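Local coordinates for protein putative N-acetylmuramoyl-L-alanine amidase (Neisseria meningitidis MC58, PDB 3CZX) that probably hydrolyses, as a zinc-dependent amidase, the link between N-acetylmuramoyl residues and L-amino acids in cell-wall glycopeptides, at residues H78-A92 with I142-D154. Sequence-based numbering, arbitrary orientation.
Sequences HTNAAANKTATGIEA and IVFEPFFISNDTD. With ZN (zinc ion), chain E.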
loop_
_atom_site.group_PDB
_atom_site.type_symbol
_atom_site.label_atom_id
_atom_site.label_comp_id
_atom_site.label_asym_id
_atom_site.label_seq_id
_atom_site.Cartn_x
_atom_site.Cartn_y
_atom_site.Cartn_z
ATOM N N HIS A 78 -13.926 3.231 -4.025
ATOM C CA HIS A 78 -14.425 2.064 -4.756
ATOM C C HIS A 78 -13.708 1.968 -6.088
ATOM O O HIS A 78 -12.972 2.883 -6.463
ATOM C CB HIS A 78 -15.902 2.241 -5.071
ATOM C CG HIS A 78 -16.804 2.010 -3.909
ATOM N ND1 HIS A 78 -17.534 0.846 -3.760
ATOM C CD2 HIS A 78 -17.070 2.765 -2.818
ATOM C CE1 HIS A 78 -18.183 0.885 -2.609
ATOM N NE2 HIS A 78 -17.933 2.043 -2.026
ATOM N N THR A 79 -13.889 0.834 -6.785
ATOM C CA THR A 79 -13.541 0.735 -8.194
ATOM C C THR A 79 -14.814 0.503 -9.005
ATOM O O THR A 79 -15.744 -0.209 -8.532
ATOM C CB THR A 79 -12.547 -0.412 -8.514
ATOM O OG1 THR A 79 -13.122 -1.662 -8.141
ATOM C CG2 THR A 79 -11.297 -0.268 -7.737
ATOM N N ASN A 80 -14.851 1.087 -10.198
ATOM C CA ASN A 80 -15.912 0.832 -11.147
ATOM C C ASN A 80 -15.692 -0.537 -11.785
ATOM O O ASN A 80 -14.664 -1.168 -11.575
ATOM C CB ASN A 80 -16.016 1.956 -12.174
ATOM C CG ASN A 80 -17.454 2.292 -12.512
ATOM O OD1 ASN A 80 -18.321 1.395 -12.557
ATOM N ND2 ASN A 80 -17.727 3.580 -12.741
ATOM N N ALA A 81 -16.696 -1.038 -12.487
ATOM C CA ALA A 81 -16.605 -2.317 -13.160
ATOM C C ALA A 81 -17.675 -2.363 -14.253
ATOM O O ALA A 81 -18.776 -1.861 -14.053
ATOM C CB ALA A 81 -16.833 -3.452 -12.180
ATOM N N ALA A 82 -17.343 -2.987 -15.370
ATOM C CA ALA A 82 -18.284 -3.251 -16.462
ATOM C C ALA A 82 -17.950 -4.591 -17.100
ATOM O O ALA A 82 -16.793 -5.058 -17.071
ATOM C CB ALA A 82 -18.223 -2.171 -17.500
ATOM N N ALA A 83 -18.977 -5.220 -17.676
ATOM C CA ALA A 83 -18.745 -6.400 -18.506
ATOM C C ALA A 83 -17.889 -6.011 -19.723
ATOM O O ALA A 83 -17.076 -6.802 -20.208
ATOM C CB ALA A 83 -20.078 -7.021 -18.925
ATOM N N ASN A 84 -18.057 -4.784 -20.191
ATOM C CA ASN A 84 -17.249 -4.249 -21.275
ATOM C C ASN A 84 -15.875 -3.863 -20.742
ATOM O O ASN A 84 -15.736 -2.818 -20.090
ATOM C CB ASN A 84 -17.893 -3.006 -21.875
ATOM C CG ASN A 84 -17.016 -2.332 -22.915
ATOM O OD1 ASN A 84 -15.909 -2.791 -23.245
ATOM N ND2 ASN A 84 -17.515 -1.218 -23.453
ATOM N N LYS A 85 -14.874 -4.685 -21.058
ATOM C CA LYS A 85 -13.533 -4.515 -20.484
ATOM C C LYS A 85 -12.728 -3.380 -21.113
ATOM O O LYS A 85 -11.561 -3.197 -20.768
ATOM C CB LYS A 85 -12.774 -5.838 -20.520
ATOM C CG LYS A 85 -13.270 -6.824 -19.505
ATOM C CD LYS A 85 -12.444 -8.108 -19.523
ATOM C CE LYS A 85 -11.032 -7.895 -18.966
ATOM N NZ LYS A 85 -11.045 -7.409 -17.560
ATOM N N THR A 86 -13.351 -2.613 -22.014
ATOM C CA THR A 86 -12.793 -1.397 -22.530
ATOM C C THR A 86 -13.404 -0.147 -21.867
ATOM O O THR A 86 -12.905 0.948 -22.085
ATOM C CB THR A 86 -12.972 -1.293 -24.063
ATOM O OG1 THR A 86 -14.353 -1.119 -24.361
ATOM C CG2 THR A 86 -12.437 -2.534 -24.778
ATOM N N ALA A 87 -14.444 -0.311 -21.055
ATOM C CA ALA A 87 -15.059 0.825 -20.305
ATOM C C ALA A 87 -13.942 1.448 -19.461
ATOM O O ALA A 87 -13.152 0.728 -18.860
ATOM C CB ALA A 87 -16.160 0.354 -19.406
ATOM N N THR A 88 -13.893 2.775 -19.421
ATOM C CA THR A 88 -12.800 3.481 -18.772
ATOM C C THR A 88 -13.262 4.830 -18.235
ATOM O O THR A 88 -14.217 5.411 -18.747
ATOM C CB THR A 88 -11.626 3.700 -19.743
ATOM O OG1 THR A 88 -10.486 4.261 -19.055
ATOM C CG2 THR A 88 -12.008 4.596 -20.931
ATOM N N GLY A 89 -12.580 5.314 -17.200
ATOM C CA GLY A 89 -12.691 6.717 -16.789
ATOM C C GLY A 89 -12.986 6.838 -15.307
ATOM O O GLY A 89 -13.238 5.851 -14.624
ATOM N N ILE A 90 -13.040 8.096 -14.873
ATOM C CA ILE A 90 -13.109 8.512 -13.494
ATOM C C ILE A 90 -14.454 9.104 -13.191
ATOM O O ILE A 90 -14.922 9.975 -13.912
ATOM C CB ILE A 90 -12.096 9.669 -13.267
ATOM C CG1 ILE A 90 -10.652 9.200 -13.490
ATOM C CG2 ILE A 90 -12.281 10.296 -11.865
ATOM C CD1 ILE A 90 -9.698 10.360 -13.808
ATOM N N GLU A 91 -15.040 8.686 -12.081
ATOM C CA GLU A 91 -16.224 9.359 -11.614
ATOM C C GLU A 91 -16.388 9.285 -10.115
ATOM O O GLU A 91 -15.842 8.412 -9.431
ATOM C CB GLU A 91 -17.454 8.861 -12.342
ATOM C CG GLU A 91 -17.839 7.434 -12.111
ATOM C CD GLU A 91 -19.043 6.994 -12.975
ATOM O OE1 GLU A 91 -19.141 7.358 -14.161
ATOM O OE2 GLU A 91 -19.904 6.306 -12.427
ATOM N N ALA A 92 -17.168 10.235 -9.618
ATOM C CA ALA A 92 -17.461 10.360 -8.190
ATOM C C ALA A 92 -18.924 10.728 -8.089
ATOM O O ALA A 92 -19.364 11.681 -8.760
ATOM C CB ALA A 92 -16.603 11.438 -7.576
ATOM N N ILE A 142 -19.139 11.025 -0.628
ATOM C CA ILE A 142 -18.710 10.921 -2.043
ATOM C C ILE A 142 -18.253 9.489 -2.292
ATOM O O ILE A 142 -17.349 9.013 -1.600
ATOM C CB ILE A 142 -17.526 11.866 -2.291
ATOM C CG1 ILE A 142 -17.923 13.329 -2.012
ATOM C CG2 ILE A 142 -16.956 11.724 -3.739
ATOM C CD1 ILE A 142 -16.740 14.266 -2.016
ATOM N N VAL A 143 -18.905 8.806 -3.222
ATOM C CA VAL A 143 -18.471 7.476 -3.656
ATOM C C VAL A 143 -17.543 7.707 -4.823
ATOM O O VAL A 143 -17.983 8.047 -5.923
ATOM C CB VAL A 143 -19.680 6.589 -4.044
ATOM C CG1 VAL A 143 -19.233 5.260 -4.713
ATOM C CG2 VAL A 143 -20.539 6.345 -2.825
ATOM N N PHE A 144 -16.234 7.537 -4.573
ATOM C CA PHE A 144 -15.208 7.842 -5.581
ATOM C C PHE A 144 -14.743 6.578 -6.270
ATOM O O PHE A 144 -14.260 5.663 -5.599
ATOM C CB PHE A 144 -14.028 8.585 -4.905
ATOM C CG PHE A 144 -13.009 9.169 -5.850
ATOM C CD1 PHE A 144 -13.349 9.614 -7.103
ATOM C CD2 PHE A 144 -11.689 9.319 -5.441
ATOM C CE1 PHE A 144 -12.394 10.189 -7.950
ATOM C CE2 PHE A 144 -10.768 9.879 -6.272
ATOM C CZ PHE A 144 -11.098 10.305 -7.519
ATOM N N GLU A 145 -14.885 6.562 -7.592
ATOM C CA GLU A 145 -14.481 5.449 -8.442
ATOM C C GLU A 145 -13.478 5.938 -9.463
ATOM O O GLU A 145 -13.801 6.243 -10.602
ATOM C CB GLU A 145 -15.703 4.843 -9.120
ATOM C CG GLU A 145 -16.720 4.337 -8.132
ATOM C CD GLU A 145 -17.846 3.618 -8.807
ATOM O OE1 GLU A 145 -17.688 2.445 -9.172
ATOM O OE2 GLU A 145 -18.887 4.240 -8.984
ATOM N N PRO A 146 -12.219 5.998 -9.061
ATOM C CA PRO A 146 -11.215 6.530 -9.988
ATOM C C PRO A 146 -10.980 5.718 -11.268
ATOM O O PRO A 146 -10.535 6.305 -12.247
ATOM C CB PRO A 146 -9.942 6.576 -9.151
ATOM C CG PRO A 146 -10.290 6.286 -7.811
ATOM C CD PRO A 146 -11.674 5.709 -7.733
ATOM N N PHE A 147 -11.251 4.417 -11.261
ATOM C CA PHE A 147 -11.023 3.606 -12.462
ATOM C C PHE A 147 -11.859 2.328 -12.417
ATOM O O PHE A 147 -12.388 1.985 -11.380
ATOM C CB PHE A 147 -9.523 3.267 -12.650
ATOM C CG PHE A 147 -8.980 2.339 -11.602
ATOM C CD1 PHE A 147 -8.905 0.984 -11.804
ATOM C CD2 PHE A 147 -8.590 2.831 -10.377
ATOM C CE1 PHE A 147 -8.431 0.134 -10.801
ATOM C CE2 PHE A 147 -8.089 2.005 -9.387
ATOM C CZ PHE A 147 -8.044 0.650 -9.597
ATOM N N PHE A 148 -11.915 1.675 -13.572
ATOM C CA PHE A 148 -12.624 0.420 -13.741
ATOM C C PHE A 148 -11.627 -0.695 -13.499
ATOM O O PHE A 148 -10.658 -0.836 -14.245
ATOM C CB PHE A 148 -13.155 0.310 -15.170
ATOM C CG PHE A 148 -14.397 1.105 -15.436
ATOM C CD1 PHE A 148 -15.613 0.473 -15.628
ATOM C CD2 PHE A 148 -14.345 2.492 -15.498
ATOM C CE1 PHE A 148 -16.753 1.219 -15.857
ATOM C CE2 PHE A 148 -15.496 3.236 -15.726
ATOM C CZ PHE A 148 -16.693 2.586 -15.914
ATOM N N ILE A 149 -11.896 -1.519 -12.484
ATOM C CA ILE A 149 -11.066 -2.659 -12.186
ATOM C C ILE A 149 -11.084 -3.651 -13.337
ATOM O O ILE A 149 -10.133 -4.430 -13.505
ATOM C CB ILE A 149 -11.481 -3.334 -10.871
ATOM C CG1 ILE A 149 -10.363 -4.213 -10.340
ATOM C CG2 ILE A 149 -12.819 -4.113 -11.016
ATOM C CD1 ILE A 149 -10.684 -4.850 -9.001
ATOM N N SER A 150 -12.174 -3.599 -14.096
ATOM C CA SER A 150 -12.356 -4.444 -15.287
ATOM C C SER A 150 -11.523 -4.003 -16.501
ATOM O O SER A 150 -11.396 -4.746 -17.481
ATOM C CB SER A 150 -13.847 -4.523 -15.608
ATOM O OG SER A 150 -14.401 -3.243 -15.644
ATOM N N ASN A 151 -10.950 -2.794 -16.477
ATOM C CA ASN A 151 -10.064 -2.333 -17.510
ATOM C C ASN A 151 -8.625 -2.769 -17.232
ATOM O O ASN A 151 -7.972 -2.194 -16.375
ATOM C CB ASN A 151 -10.153 -0.804 -17.644
ATOM C CG ASN A 151 -9.497 -0.306 -18.901
ATOM O OD1 ASN A 151 -8.280 -0.437 -19.098
ATOM N ND2 ASN A 151 -10.301 0.223 -19.808
ATOM N N ASP A 152 -8.143 -3.817 -17.907
ATOM C CA ASP A 152 -6.837 -4.356 -17.575
ATOM C C ASP A 152 -5.694 -3.331 -17.664
ATOM O O ASP A 152 -4.758 -3.334 -16.825
ATOM C CB ASP A 152 -6.471 -5.545 -18.483
ATOM C CG ASP A 152 -7.355 -6.731 -18.289
ATOM O OD1 ASP A 152 -8.151 -6.805 -17.330
ATOM O OD2 ASP A 152 -7.220 -7.651 -19.126
ATOM N N THR A 153 -5.727 -2.492 -18.694
ATOM C CA THR A 153 -4.709 -1.467 -18.942
ATOM C C THR A 153 -4.736 -0.407 -17.838
ATOM O O THR A 153 -3.684 -0.075 -17.257
ATOM C CB THR A 153 -4.898 -0.798 -20.337
ATOM O OG1 THR A 153 -4.621 -1.786 -21.351
ATOM C CG2 THR A 153 -3.944 0.396 -20.516
ATOM N N ASP A 154 -5.927 0.120 -17.525
ATOM C CA ASP A 154 -6.020 1.137 -16.442
ATOM C C ASP A 154 -5.624 0.559 -15.066
ATOM O O ASP A 154 -4.962 1.191 -14.268
ATOM C CB ASP A 154 -7.437 1.682 -16.323
ATOM C CG ASP A 154 -7.909 2.379 -17.577
ATOM O OD1 ASP A 154 -7.078 2.745 -18.433
ATOM O OD2 ASP A 154 -9.148 2.531 -17.688
HETATM ZN ZN ZN E . -17.821 -0.917 -5.031
HETATM O O HOH W 1 -18.204 0.214 -6.889
HETATM O O HOH W 2 -15.213 5.109 -12.693
HETATM O O HOH W 3 -13.991 -1.983 -18.077
HETATM O O HOH W 4 -9.448 -4.659 -20.503
HETATM O O HOH W 5 -10.207 1.468 -22.665
HETATM O O HOH W 6 -10.136 5.702 -15.001
HETATM O O HOH W 7 -10.807 3.234 -15.788
HETATM O O HOH W 8 -20.111 -1.053 -5.113
#
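The Phe148 ring is held between Asn80 on one face and Ala87 CB and Thr88 N on the other. The Asn80 amide lies flat on its face, its plane 5° from the ring, with CB over the ring centre at 3.5 Å. The ring edge points at Ala82 N and Ser150 OG, and Ser150 OG accepts from Ala82 N at 3.0 Å. Glu145 crosses Asn80 on its other side, OE1 3.1 Å from Asn80 CA. The contact lies at the zinc-site end of the mixed sheet of this Amidase_3 family member. Strand 142-145 runs between strand 73-77 and antiparallel strand 91-94, with Glu91 and Glu145 as a hydrogen-bonded pair. His78 binds zinc through ND1 at 2.2 Å, with His12 and Glu26 as the other protein ligands; its NE2 is hydrogen-bonded to Glu76. Water 1, on the zinc, donates to Thr79 O and lies 3.2 Å from Glu145 OE1. Near helix 152-177, the Lys85 chain bends at its last two torsions (chi3 70°, chi4 60°). This brings NZ to Ser150 O at 2.7 Å and into a salt bridge with Asp152 OD1, which also takes a hydrogen bond from Asn21. Asn151 is the N-cap, its OD1 accepting from Asp154 N, while ND2 donates to Ala87 O. Thr88 OG1 donates to the syn side of Asp154 OD2 at 2.6 Å.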